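Local coordinates for bifunctional protein PutA (Bdellovibrio bacteriovorus, PDB 5UR2) that probably oxidises L-proline to L-glutamate in two steps, using a flavin-dependent proline dehydrogenase and an NAD-dependent L-glutamate gamma-semialdehyde dehydrogenase, at residues Ser196-Ala201 and Arg401-Val406; Phe235-Met240 and Trp298-Lys303. All blocks are in the same frame, centred on the assembly; numbering follows the deposited sequence.

Contact 1: Ser196-Ala201 and Arg401-Val406. With P5F (N-propargylglycine-modified flavin adenine dinucleotide), chain F.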
ATOM      1  N   SER B 196      30.895  22.101 -42.473  1.00 26.81           N
ATOM      2  CA  SER B 196      29.748  21.322 -42.033  1.00 25.39           C
ATOM      3  C   SER B 196      28.832  22.211 -41.217  1.00 27.18           C
ATOM      4  O   SER B 196      29.304  22.991 -40.383  1.00 30.04           O
ATOM      5  CB  SER B 196      30.167  20.117 -41.188  1.00 27.35           C
ATOM      6  OG  SER B 196      30.873  19.175 -41.979  1.00 28.33           O
ATOM      7  N   VAL B 197      27.527  22.062 -41.453  1.00 28.23           N
ATOM      8  CA  VAL B 197      26.477  22.900 -40.894  1.00 26.15           C
ATOM      9  C   VAL B 197      25.447  22.078 -40.122  1.00 29.59           C
ATOM     10  O   VAL B 197      24.993  21.039 -40.601  1.00 26.12           O
ATOM     11  CB  VAL B 197      25.781  23.694 -42.021  1.00 31.21           C
ATOM     12  CG1 VAL B 197      24.681  24.588 -41.458  1.00 31.79           C
ATOM     13  CG2 VAL B 197      26.799  24.529 -42.785  1.00 35.46           C
ATOM     14  N   LYS B 198      25.057  22.566 -38.944  1.00 32.58           N
ATOM     15  CA  LYS B 198      24.045  21.904 -38.115  1.00 32.65           C
ATOM     16  C   LYS B 198      22.741  22.626 -38.384  1.00 34.37           C
ATOM     17  O   LYS B 198      22.621  23.854 -38.130  1.00 39.47           O
ATOM     18  CB  LYS B 198      24.428  21.896 -36.635  1.00 38.94           C
ATOM     19  CG  LYS B 198      24.778  20.588 -35.929  1.00 49.31           C
ATOM     20  CD  LYS B 198      26.170  19.987 -35.985  1.00 50.29           C
ATOM     21  CE  LYS B 198      26.289  18.477 -35.835  1.00 55.64           C
ATOM     22  NZ  LYS B 198      27.603  17.833 -35.952  1.00 59.06           N
ATOM     23  N   MET B 199      21.749  21.914 -38.906  1.00 32.00           N
ATOM     24  CA  MET B 199      20.521  22.553 -39.361  1.00 23.78           C
ATOM     25  C   MET B 199      19.748  23.266 -38.245  1.00 30.09           C
ATOM     26  O   MET B 199      19.370  24.425 -38.396  1.00 26.11           O
ATOM     27  CB  MET B 199      19.589  21.528 -40.027  1.00 22.05           C
ATOM     28  CG  MET B 199      18.382  22.184 -40.718  1.00 22.34           C
ATOM     29  SD  MET B 199      17.171  21.034 -41.379  1.00 33.17           S
ATOM     30  CE  MET B 199      16.517  20.300 -39.866  1.00 25.48           C
ATOM     31  N   THR B 200      19.497  22.586 -37.122  1.00 26.83           N
ATOM     32  CA  THR B 200      18.683  23.218 -36.090  1.00 26.70           C
ATOM     33  C   THR B 200      19.363  24.411 -35.436  1.00 30.17           C
ATOM     34  O   THR B 200      18.699  25.157 -34.718  1.00 34.23           O
ATOM     35  CB  THR B 200      18.298  22.209 -35.025  1.00 28.33           C
ATOM     36  OG1 THR B 200      19.470  21.846 -34.276  1.00 27.96           O
ATOM     37  CG2 THR B 200      17.694  20.992 -35.706  1.00 22.00           C
ATOM     38  N   ALA B 201      20.658  24.620 -35.661  1.00 27.28           N
ATOM     39  CA  ALA B 201      21.285  25.817 -35.129  1.00 27.98           C
ATOM     40  C   ALA B 201      20.854  27.081 -35.859  1.00 34.55           C
ATOM     41  O   ALA B 201      21.105  28.178 -35.353  1.00 38.42           O
ATOM     42  CB  ALA B 201      22.800  25.683 -35.187  1.00 24.61           C
ATOM     43  N   ARG B 401      39.882  12.929 -44.551  1.00 31.30           N
ATOM     44  CA  ARG B 401      39.353  14.224 -44.149  1.00 33.74           C
ATOM     45  C   ARG B 401      39.069  14.204 -42.655  1.00 32.88           C
ATOM     46  O   ARG B 401      38.360  13.318 -42.170  1.00 35.86           O
ATOM     47  CB  ARG B 401      38.076  14.564 -44.923  1.00 25.52           C
ATOM     48  CG  ARG B 401      37.503  15.931 -44.579  1.00 35.17           C
ATOM     49  CD  ARG B 401      36.262  16.283 -45.432  1.00 33.12           C
ATOM     50  NE  ARG B 401      36.484  16.024 -46.845  1.00 32.00           N
ATOM     51  CZ  ARG B 401      37.084  16.872 -47.674  1.00 35.45           C
ATOM     52  NH1 ARG B 401      37.517  18.043 -47.228  1.00 33.82           N
ATOM     53  NH2 ARG B 401      37.256  16.548 -48.949  1.00 26.11           N
ATOM     54  N   GLU B 402      39.619  15.174 -41.930  1.00 35.64           N
ATOM     55  CA  GLU B 402      39.418  15.271 -40.489  1.00 34.00           C
ATOM     56  C   GLU B 402      38.272  16.219 -40.184  1.00 33.85           C
ATOM     57  O   GLU B 402      38.266  17.369 -40.641  1.00 28.85           O
ATOM     58  CB  GLU B 402      40.677  15.769 -39.783  1.00 39.15           C
ATOM     59  CG  GLU B 402      41.766  14.742 -39.595  1.00 41.59           C
ATOM     60  CD  GLU B 402      42.860  15.263 -38.685  1.00 39.59           C
ATOM     61  OE1 GLU B 402      43.541  16.220 -39.114  1.00 43.75           O
ATOM     62  OE2 GLU B 402      43.043  14.727 -37.568  1.00 33.28           O
ATOM     63  N   TYR B 403      37.317  15.734 -39.397  1.00 26.25           N
ATOM     64  CA  TYR B 403      36.293  16.589 -38.817  1.00 28.88           C
ATOM     65  C   TYR B 403      36.942  17.564 -37.841  1.00 33.71           C
ATOM     66  O   TYR B 403      37.575  17.149 -36.866  1.00 36.89           O
ATOM     67  CB  TYR B 403      35.248  15.726 -38.120  1.00 24.25           C
ATOM     68  CG  TYR B 403      34.034  16.483 -37.682  1.00 26.76           C
ATOM     69  CD1 TYR B 403      33.037  16.829 -38.594  1.00 24.98           C
ATOM     70  CD2 TYR B 403      33.871  16.846 -36.345  1.00 30.83           C
ATOM     71  CE1 TYR B 403      31.908  17.531 -38.184  1.00 32.22           C
ATOM     72  CE2 TYR B 403      32.752  17.543 -35.924  1.00 36.94           C
ATOM     73  CZ  TYR B 403      31.772  17.882 -36.842  1.00 38.10           C
ATOM     74  OH  TYR B 403      30.660  18.584 -36.419  1.00 47.00           O
ATOM     75  N   ALA B 404      36.783  18.859 -38.099  1.00 30.21           N
ATOM     76  CA  ALA B 404      37.570  19.892 -37.435  1.00 32.98           C
ATOM     77  C   ALA B 404      36.667  20.803 -36.618  1.00 32.73           C
ATOM     78  O   ALA B 404      36.179  21.827 -37.121  1.00 33.77           O
ATOM     79  CB  ALA B 404      38.363  20.691 -38.468  1.00 41.23           C
ATOM     80  N   PRO B 405      36.410  20.474 -35.358  1.00 28.14           N
ATOM     81  CA  PRO B 405      35.559  21.344 -34.546  1.00 30.07           C
ATOM     82  C   PRO B 405      36.298  22.617 -34.179  1.00 32.93           C
ATOM     83  O   PRO B 405      37.502  22.607 -33.901  1.00 33.31           O
ATOM     84  CB  PRO B 405      35.254  20.502 -33.302  1.00 27.41           C
ATOM     85  CG  PRO B 405      35.763  19.112 -33.615  1.00 29.07           C
ATOM     86  CD  PRO B 405      36.872  19.305 -34.603  1.00 25.15           C
ATOM     87  N   VAL B 406      35.545  23.711 -34.169  1.00 32.49           N
ATOM     88  CA  VAL B 406      36.001  25.038 -33.778  1.00 33.00           C
ATOM     89  C   VAL B 406      34.975  25.586 -32.800  1.00 34.59           C
ATOM     90  O   VAL B 406      33.773  25.525 -33.077  1.00 38.67           O
ATOM     91  CB  VAL B 406      36.115  25.971 -35.000  1.00 34.72           C
ATOM     92  CG1 VAL B 406      36.610  27.331 -34.589  1.00 36.47           C
ATOM     93  CG2 VAL B 406      37.015  25.368 -36.069  1.00 29.37           C
TER
HETATM   94  PA  P5F F1001      32.386   1.873 -34.006  1.00 25.26           P
HETATM   95  O1A P5F F1001      32.719   0.775 -35.071  1.00 30.61           O
HETATM   96  O2A P5F F1001      32.812   1.638 -32.643  1.00 23.04           O
HETATM   97  O5B P5F F1001      30.918   2.131 -33.794  1.00 24.68           O
HETATM   98  C5B P5F F1001      30.348   2.781 -32.665  1.00 16.78           C
HETATM   99  C4B P5F F1001      28.896   3.151 -33.001  1.00 20.64           C
HETATM  100  O4B P5F F1001      28.024   2.046 -33.024  1.00 25.39           O
HETATM  101  C3B P5F F1001      28.217   4.130 -32.087  1.00 17.28           C
HETATM  102  O3B P5F F1001      28.608   5.429 -32.315  1.00 18.70           O
HETATM  103  C2B P5F F1001      26.789   3.909 -32.389  1.00 17.09           C
HETATM  104  O2B P5F F1001      26.454   4.601 -33.542  1.00 18.70           O
HETATM  105  C1B P5F F1001      26.732   2.449 -32.664  1.00 22.79           C
HETATM  106  N9A P5F F1001      26.318   1.648 -31.540  1.00 19.76           N
HETATM  107  C8A P5F F1001      26.903   1.571 -30.284  1.00 21.14           C
HETATM  108  N7A P5F F1001      26.217   0.689 -29.547  1.00 23.15           N
HETATM  109  C5A P5F F1001      25.172   0.148 -30.298  1.00 21.13           C
HETATM  110  C6A P5F F1001      24.151  -0.769 -30.055  1.00 30.15           C
HETATM  111  N6A P5F F1001      24.034  -1.415 -28.778  1.00 28.95           N
HETATM  112  N1A P5F F1001      23.257  -1.067 -31.017  1.00 25.32           N
HETATM  113  C2A P5F F1001      23.328  -0.491 -32.236  1.00 17.31           C
HETATM  114  N3A P5F F1001      24.298   0.433 -32.494  1.00 20.52           N
HETATM  115  C4A P5F F1001      25.216   0.765 -31.578  1.00 11.73           C
HETATM  116  N1  P5F F1001      27.171  11.097 -36.061  1.00 32.81           N
HETATM  117  C2  P5F F1001      25.838  11.573 -36.343  1.00 27.86           C
HETATM  118  O2  P5F F1001      24.774  10.890 -35.796  1.00 28.25           O
HETATM  119  N3  P5F F1001      25.622  12.717 -37.177  1.00 42.77           N
HETATM  120  C4  P5F F1001      26.695  13.437 -37.757  1.00 45.20           C
HETATM  121  O4  P5F F1001      26.411  14.548 -38.563  1.00 38.12           O
HETATM  122  C4X P5F F1001      28.103  12.943 -37.454  1.00 42.68           C
HETATM  123  N5  P5F F1001      29.286  13.685 -37.885  1.00 44.45           N
HETATM  124  C5X P5F F1001      30.547  12.918 -37.932  1.00 44.35           C
HETATM  125  C6  P5F F1001      31.652  13.359 -38.838  1.00 35.93           C
HETATM  126  C7  P5F F1001      32.829  12.577 -38.949  1.00 36.35           C
HETATM  127  C7M P5F F1001      33.939  13.034 -39.870  1.00 38.53           C
HETATM  128  C8  P5F F1001      32.968  11.367 -38.203  1.00 37.04           C
HETATM  129  C8M P5F F1001      34.203  10.509 -38.300  1.00 35.48           C
HETATM  130  C9  P5F F1001      31.925  10.942 -37.346  1.00 44.42           C
HETATM  131  C9A P5F F1001      30.686  11.760 -37.220  1.00 44.53           C
HETATM  132  N10 P5F F1001      29.600  11.305 -36.349  1.00 42.88           N
HETATM  133  C10 P5F F1001      28.290  11.819 -36.635  1.00 37.02           C
HETATM  134  C1' P5F F1001      29.771  10.226 -35.345  1.00 45.64           C
HETATM  135  C2' P5F F1001      29.640   8.830 -35.956  1.00 38.89           C
HETATM  136  O2' P5F F1001      28.332   8.641 -36.339  1.00 37.21           O
HETATM  137  C3' P5F F1001      30.069   7.683 -35.039  1.00 40.40           C
HETATM  138  O3' P5F F1001      29.249   7.678 -33.932  1.00 41.32           O
HETATM  139  C4' P5F F1001      31.508   7.753 -34.547  1.00 38.78           C
HETATM  140  O4' P5F F1001      32.239   8.421 -35.517  1.00 37.99           O
HETATM  141  C5' P5F F1001      32.131   6.406 -34.133  1.00 38.49           C
HETATM  142  O5' P5F F1001      31.783   5.329 -34.980  1.00 40.31           O
HETATM  143  P   P5F F1001      32.793   4.162 -35.481  1.00 31.20           P
HETATM  144  O1P P5F F1001      32.499   3.480 -36.871  1.00 39.18           O
HETATM  145  O2P P5F F1001      34.176   4.894 -35.299  1.00 31.65           O
HETATM  146  O3P P5F F1001      32.967   3.236 -34.136  1.00 26.14           O
HETATM  147  C21 P5F F1001      28.854  15.733 -36.315  1.00 57.11           C
HETATM  148  C22 P5F F1001      29.095  14.750 -37.210  1.00 60.85           C
HETATM  149  C23 P5F F1001      27.546  16.542 -36.346  1.00 57.60           C

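Contact 2: Phe235-Met240 and Trp298-Lys303. With P5F (N-propargylglycine-modified flavin adenine dinucleotide), chain F.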
ATOM      1  N   PHE B 235      32.932  23.333 -50.370  1.00 32.48           N
ATOM      2  CA  PHE B 235      32.064  22.200 -50.086  1.00 29.74           C
ATOM      3  C   PHE B 235      31.241  22.495 -48.837  1.00 32.11           C
ATOM      4  O   PHE B 235      31.791  22.883 -47.799  1.00 36.71           O
ATOM      5  CB  PHE B 235      32.895  20.930 -49.891  1.00 30.87           C
ATOM      6  CG  PHE B 235      32.091  19.659 -49.947  1.00 31.82           C
ATOM      7  CD1 PHE B 235      31.230  19.313 -48.911  1.00 29.01           C
ATOM      8  CD2 PHE B 235      32.198  18.806 -51.036  1.00 29.69           C
ATOM      9  CE1 PHE B 235      30.476  18.144 -48.960  1.00 28.66           C
ATOM     10  CE2 PHE B 235      31.446  17.641 -51.097  1.00 31.09           C
ATOM     11  CZ  PHE B 235      30.583  17.305 -50.045  1.00 25.52           C
ATOM     12  N   VAL B 236      29.924  22.318 -48.933  1.00 30.79           N
ATOM     13  CA  VAL B 236      29.026  22.526 -47.800  1.00 27.39           C
ATOM     14  C   VAL B 236      28.325  21.215 -47.488  1.00 30.22           C
ATOM     15  O   VAL B 236      27.615  20.660 -48.340  1.00 28.95           O
ATOM     16  CB  VAL B 236      28.008  23.641 -48.058  1.00 27.08           C
ATOM     17  CG1 VAL B 236      27.215  23.912 -46.787  1.00 28.25           C
ATOM     18  CG2 VAL B 236      28.724  24.888 -48.502  1.00 33.09           C
ATOM     19  N   ASN B 237      28.533  20.722 -46.269  1.00 26.58           N
ATOM     20  CA  ASN B 237      27.951  19.478 -45.793  1.00 23.92           C
ATOM     21  C   ASN B 237      26.914  19.780 -44.719  1.00 27.95           C
ATOM     22  O   ASN B 237      27.184  20.547 -43.789  1.00 26.38           O
ATOM     23  CB  ASN B 237      29.036  18.547 -45.241  1.00 24.75           C
ATOM     24  CG  ASN B 237      28.543  17.130 -45.082  1.00 39.20           C
ATOM     25  OD1 ASN B 237      27.861  16.810 -44.107  1.00 44.30           O
ATOM     26  ND2 ASN B 237      28.872  16.275 -46.044  1.00 41.93           N
ATOM     27  N   LEU B 238      25.731  19.183 -44.848  1.00 21.59           N
ATOM     28  CA  LEU B 238      24.669  19.330 -43.860  1.00 21.13           C
ATOM     29  C   LEU B 238      24.754  18.130 -42.933  1.00 29.45           C
ATOM     30  O   LEU B 238      24.648  16.984 -43.398  1.00 27.03           O
ATOM     31  CB  LEU B 238      23.294  19.415 -44.529  1.00 21.53           C
ATOM     32  CG  LEU B 238      22.109  19.750 -43.609  1.00 27.39           C
ATOM     33  CD1 LEU B 238      22.335  21.110 -42.946  1.00 30.16           C
ATOM     34  CD2 LEU B 238      20.779  19.733 -44.353  1.00 22.17           C
ATOM     35  N   ASP B 239      25.011  18.384 -41.644  1.00 20.63           N
ATOM     36  CA  ASP B 239      25.088  17.288 -40.684  1.00 28.99           C
ATOM     37  C   ASP B 239      23.702  16.699 -40.430  1.00 27.20           C
ATOM     38  O   ASP B 239      22.670  17.253 -40.823  1.00 32.91           O
ATOM     39  CB  ASP B 239      25.737  17.736 -39.367  1.00 29.59           C
ATOM     40  CG  ASP B 239      27.260  17.953 -39.493  1.00 42.69           C
ATOM     41  OD1 ASP B 239      27.894  17.374 -40.402  1.00 47.01           O
ATOM     42  OD2 ASP B 239      27.839  18.685 -38.666  1.00 45.51           O
ATOM     43  N   MET B 240      23.683  15.551 -39.759  1.00 25.29           N
ATOM     44  CA  MET B 240      22.435  14.914 -39.360  1.00 24.40           C
ATOM     45  C   MET B 240      22.386  14.844 -37.850  1.00 23.69           C
ATOM     46  O   MET B 240      23.289  14.274 -37.220  1.00 23.43           O
ATOM     47  CB  MET B 240      22.283  13.513 -39.945  1.00 18.63           C
ATOM     48  CG  MET B 240      20.908  12.948 -39.661  1.00 21.18           C
ATOM     49  SD  MET B 240      19.605  13.922 -40.421  1.00 26.82           S
ATOM     50  CE  MET B 240      19.811  13.374 -42.120  1.00 24.51           C
ATOM     51  N   TRP B 298      26.990  14.348 -52.387  1.00 25.04           N
ATOM     52  CA  TRP B 298      27.722  13.438 -51.516  1.00 22.68           C
ATOM     53  C   TRP B 298      26.875  12.965 -50.335  1.00 25.60           C
ATOM     54  O   TRP B 298      26.026  13.702 -49.828  1.00 24.23           O
ATOM     55  CB  TRP B 298      28.989  14.118 -50.992  1.00 24.96           C
ATOM     56  CG  TRP B 298      30.031  14.245 -52.034  1.00 26.78           C
ATOM     57  CD1 TRP B 298      30.004  15.077 -53.109  1.00 23.92           C
ATOM     58  CD2 TRP B 298      31.261  13.519 -52.112  1.00 23.85           C
ATOM     59  NE1 TRP B 298      31.144  14.918 -53.854  1.00 27.11           N
ATOM     60  CE2 TRP B 298      31.934  13.967 -53.267  1.00 24.45           C
ATOM     61  CE3 TRP B 298      31.861  12.536 -51.319  1.00 26.24           C
ATOM     62  CZ2 TRP B 298      33.175  13.464 -53.654  1.00 31.39           C
ATOM     63  CZ3 TRP B 298      33.101  12.037 -51.705  1.00 32.91           C
ATOM     64  CH2 TRP B 298      33.740  12.500 -52.868  1.00 32.21           C
ATOM     65  N   VAL B 299      27.118  11.724 -49.906  1.00 21.73           N
ATOM     66  CA  VAL B 299      26.576  11.188 -48.666  1.00 21.21           C
ATOM     67  C   VAL B 299      27.739  10.865 -47.739  1.00 24.33           C
ATOM     68  O   VAL B 299      28.618  10.067 -48.088  1.00 25.73           O
ATOM     69  CB  VAL B 299      25.720   9.937 -48.901  1.00 26.29           C
ATOM     70  CG1 VAL B 299      25.319   9.337 -47.563  1.00 20.44           C
ATOM     71  CG2 VAL B 299      24.495  10.291 -49.690  1.00 23.91           C
ATOM     72  N   ARG B 300      27.769  11.495 -46.570  1.00 22.43           N
ATOM     73  CA  ARG B 300      28.750  11.126 -45.552  1.00 25.11           C
ATOM     74  C   ARG B 300      28.121  10.051 -44.677  1.00 26.21           C
ATOM     75  O   ARG B 300      27.211  10.334 -43.890  1.00 23.71           O
ATOM     76  CB  ARG B 300      29.179  12.322 -44.707  1.00 21.41           C
ATOM     77  CG  ARG B 300      30.129  11.930 -43.586  1.00 25.32           C
ATOM     78  CD  ARG B 300      30.214  13.001 -42.533  1.00 31.55           C
ATOM     79  NE  ARG B 300      30.798  14.239 -43.041  1.00 35.26           N
ATOM     80  CZ  ARG B 300      30.665  15.410 -42.426  1.00 41.75           C
ATOM     81  NH1 ARG B 300      29.953  15.483 -41.296  1.00 41.56           N
ATOM     82  NH2 ARG B 300      31.222  16.497 -42.939  1.00 43.13           N
ATOM     83  N   LEU B 301      28.593   8.821 -44.816  1.00 28.50           N
ATOM     84  CA  LEU B 301      27.981   7.698 -44.122  1.00 24.66           C
ATOM     85  C   LEU B 301      28.664   7.540 -42.764  1.00 27.55           C
ATOM     86  O   LEU B 301      29.883   7.346 -42.697  1.00 20.98           O
ATOM     87  CB  LEU B 301      28.096   6.435 -44.970  1.00 20.69           C
ATOM     88  CG  LEU B 301      27.353   5.191 -44.492  1.00 24.00           C
ATOM     89  CD1 LEU B 301      25.835   5.399 -44.461  1.00 21.94           C
ATOM     90  CD2 LEU B 301      27.732   4.000 -45.375  1.00 20.67           C
ATOM     91  N   VAL B 302      27.891   7.700 -41.687  1.00 26.57           N
ATOM     92  CA  VAL B 302      28.381   7.535 -40.326  1.00 22.82           C
ATOM     93  C   VAL B 302      27.576   6.414 -39.686  1.00 19.71           C
ATOM     94  O   VAL B 302      26.632   5.898 -40.273  1.00 19.45           O
ATOM     95  CB  VAL B 302      28.274   8.832 -39.491  1.00 20.48           C
ATOM     96  CG1 VAL B 302      28.857  10.013 -40.243  1.00 20.98           C
ATOM     97  CG2 VAL B 302      26.815   9.130 -39.116  1.00 19.48           C
ATOM     98  N   LYS B 303      27.951   6.040 -38.464  1.00 19.71           N
ATOM     99  CA  LYS B 303      27.082   5.116 -37.738  1.00 26.99           C
ATOM    100  C   LYS B 303      26.002   5.868 -36.959  1.00 18.85           C
ATOM    101  O   LYS B 303      24.812   5.640 -37.190  1.00 28.14           O
ATOM    102  CB  LYS B 303      27.907   4.175 -36.855  1.00 19.56           C
ATOM    103  CG  LYS B 303      28.624   3.190 -37.755  1.00 19.96           C
ATOM    104  CD  LYS B 303      29.503   2.206 -37.070  1.00 20.30           C
ATOM    105  CE  LYS B 303      30.347   1.492 -38.140  1.00 29.30           C
ATOM    106  NZ  LYS B 303      31.370   0.599 -37.567  1.00 25.90           N
TER
HETATM  107  PA  P5F F1001      32.386   1.873 -34.006  1.00 25.26           P
HETATM  108  O1A P5F F1001      32.719   0.775 -35.071  1.00 30.61           O
HETATM  109  O2A P5F F1001      32.812   1.638 -32.643  1.00 23.04           O
HETATM  110  O5B P5F F1001      30.918   2.131 -33.794  1.00 24.68           O
HETATM  111  C5B P5F F1001      30.348   2.781 -32.665  1.00 16.78           C
HETATM  112  C4B P5F F1001      28.896   3.151 -33.001  1.00 20.64           C
HETATM  113  O4B P5F F1001      28.024   2.046 -33.024  1.00 25.39           O
HETATM  114  C3B P5F F1001      28.217   4.130 -32.087  1.00 17.28           C
HETATM  115  O3B P5F F1001      28.608   5.429 -32.315  1.00 18.70           O
HETATM  116  C2B P5F F1001      26.789   3.909 -32.389  1.00 17.09           C
HETATM  117  O2B P5F F1001      26.454   4.601 -33.542  1.00 18.70           O
HETATM  118  C1B P5F F1001      26.732   2.449 -32.664  1.00 22.79           C
HETATM  119  N9A P5F F1001      26.318   1.648 -31.540  1.00 19.76           N
HETATM  120  C8A P5F F1001      26.903   1.571 -30.284  1.00 21.14           C
HETATM  121  N7A P5F F1001      26.217   0.689 -29.547  1.00 23.15           N
HETATM  122  C5A P5F F1001      25.172   0.148 -30.298  1.00 21.13           C
HETATM  123  C6A P5F F1001      24.151  -0.769 -30.055  1.00 30.15           C
HETATM  124  N6A P5F F1001      24.034  -1.415 -28.778  1.00 28.95           N
HETATM  125  N1A P5F F1001      23.257  -1.067 -31.017  1.00 25.32           N
HETATM  126  C2A P5F F1001      23.328  -0.491 -32.236  1.00 17.31           C
HETATM  127  N3A P5F F1001      24.298   0.433 -32.494  1.00 20.52           N
HETATM  128  C4A P5F F1001      25.216   0.765 -31.578  1.00 11.73           C
HETATM  129  N1  P5F F1001      27.171  11.097 -36.061  1.00 32.81           N
HETATM  130  C2  P5F F1001      25.838  11.573 -36.343  1.00 27.86           C
HETATM  131  O2  P5F F1001      24.774  10.890 -35.796  1.00 28.25           O
HETATM  132  N3  P5F F1001      25.622  12.717 -37.177  1.00 42.77           N
HETATM  133  C4  P5F F1001      26.695  13.437 -37.757  1.00 45.20           C
HETATM  134  O4  P5F F1001      26.411  14.548 -38.563  1.00 38.12           O
HETATM  135  C4X P5F F1001      28.103  12.943 -37.454  1.00 42.68           C
HETATM  136  N5  P5F F1001      29.286  13.685 -37.885  1.00 44.45           N
HETATM  137  C5X P5F F1001      30.547  12.918 -37.932  1.00 44.35           C
HETATM  138  C6  P5F F1001      31.652  13.359 -38.838  1.00 35.93           C
HETATM  139  C7  P5F F1001      32.829  12.577 -38.949  1.00 36.35           C
HETATM  140  C7M P5F F1001      33.939  13.034 -39.870  1.00 38.53           C
HETATM  141  C8  P5F F1001      32.968  11.367 -38.203  1.00 37.04           C
HETATM  142  C8M P5F F1001      34.203  10.509 -38.300  1.00 35.48           C
HETATM  143  C9  P5F F1001      31.925  10.942 -37.346  1.00 44.42           C
HETATM  144  C9A P5F F1001      30.686  11.760 -37.220  1.00 44.53           C
HETATM  145  N10 P5F F1001      29.600  11.305 -36.349  1.00 42.88           N
HETATM  146  C10 P5F F1001      28.290  11.819 -36.635  1.00 37.02           C
HETATM  147  C1' P5F F1001      29.771  10.226 -35.345  1.00 45.64           C
HETATM  148  C2' P5F F1001      29.640   8.830 -35.956  1.00 38.89           C
HETATM  149  O2' P5F F1001      28.332   8.641 -36.339  1.00 37.21           O
HETATM  150  C3' P5F F1001      30.069   7.683 -35.039  1.00 40.40           C
HETATM  151  O3' P5F F1001      29.249   7.678 -33.932  1.00 41.32           O
HETATM  152  C4' P5F F1001      31.508   7.753 -34.547  1.00 38.78           C
HETATM  153  O4' P5F F1001      32.239   8.421 -35.517  1.00 37.99           O
HETATM  154  C5' P5F F1001      32.131   6.406 -34.133  1.00 38.49           C
HETATM  155  O5' P5F F1001      31.783   5.329 -34.980  1.00 40.31           O
HETATM  156  P   P5F F1001      32.793   4.162 -35.481  1.00 31.20           P
HETATM  157  O1P P5F F1001      32.499   3.480 -36.871  1.00 39.18           O
HETATM  158  O2P P5F F1001      34.176   4.894 -35.299  1.00 31.65           O
HETATM  159  O3P P5F F1001      32.967   3.236 -34.136  1.00 26.14           O
HETATM  160  C21 P5F F1001      28.854  15.733 -36.315  1.00 57.11           C
HETATM  161  C22 P5F F1001      29.095  14.750 -37.210  1.00 60.85           C
HETATM  162  C23 P5F F1001      27.546  16.542 -36.346  1.00 57.60           C

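Contact 1: Ser196-Ala201 and Arg401-Val406
Lys198 NZ is gripped twice: it is covalently joined to C23 of the modified flavin P5F (1.4 Å) and donates a hydrogen bond, bent to 145°, to Tyr403 OH at 3.2 Å. The two residues sit on or just beyond strands 194-197 and 400-406 of the proline dehydrogenase (beta/alpha)8 barrel, at the mouth where the flavin lies. C23, C21 and C22 form a three-carbon link from the lysine to flavin N5, the covalent trap left by the inactivator N-propargylglycine. The lysine bends at its second torsion, about CB-CG (chi2 84°), and then runs extended to the link, so its amine reaches the tyrosine although its CB does not aim there. Its chi1 of -112° departs from a staggered value, consistent with a tethered chain. Tyr403 reaches in from the other strand with its hydroxyl leading and its ring oblique to the link, CZ lying 3.7 Å from P5F C21. Farther back, Tyr403 CD1 lies 3.7 Å from P5F C6, so the same ring borders both the link and the flavin's benzene end. Deeper in the barrel, Ser196 OG is hydrogen-bonded to Thr141 and Arg300 and meets the tyrosine only loosely, 4.3 Å from Tyr403 CE1.

Contact 2: Phe235-Met240 and Trp298-Lys303
With CG anti to the backbone N (chi1 176°) and a bend at its third torsion, Arg300 lays its guanidinium against Asn237 and brings NH1 to Asp239, whose CG instead lies beside its own backbone N. The setting is the interior of the proline dehydrogenase TIM barrel. Amide and guanidinium planes are only 4° apart and stacked, with Asn237 CG 3.5 Å from Arg300 NH2. The salt bridge from Arg300 NH1 to Asp239 OD1 is short (2.9 Å), but its hydrogen bond is weak, with a strongly bent N-H...O, and the carboxylate is turned well out of the guanidinium plane. Toward the start of the strands the polar cluster gives way to a T-shaped stack: Phe235 points its edge at a face of Trp298, centroids 5.1 Å apart and planes at 77°. At the other end the flavin takes over. Met240 N donates to P5F O4 (3.1 Å) and Met240 O accepts from P5F N3 (2.8 Å), clamping the pyrimidine edge, while Lys303 NZ binds the diphosphate through O1A (2.8 Å) and pairs with Asp331. Strand 268-273 runs between the two segments' strands, its Val271 touching Asn237, Met240 and Arg300; strands 194-197 and 349-353 flank them, with helix 246-257 connecting strand 235-238 to strand 268-273 in sequence.

How the contacts relate
Both contacts are buried inside the same eight-stranded barrel and both touch P5F, with centres 10 Å apart. Contact 1 joins strands 194-197 and 400-406 across strand 138-144; contact 2 joins 235-238 and 298-302 across 268-273 and is nested in sequence within the loop closed by contact 1. Neighbouring strands 194-197 and 235-238 tie them together through probable backbone hydrogen bonds, Val197 N to Asn237 O (2.8 Å) and Asp239 N to Val197 O (2.9 Å). Contact 1 is small and centred on a covalent adduct at the barrel mouth. Contact 2 buries about twice the area and extends farther down the barrel, its chemistry passing from aromatic to charged to cofactor-binding.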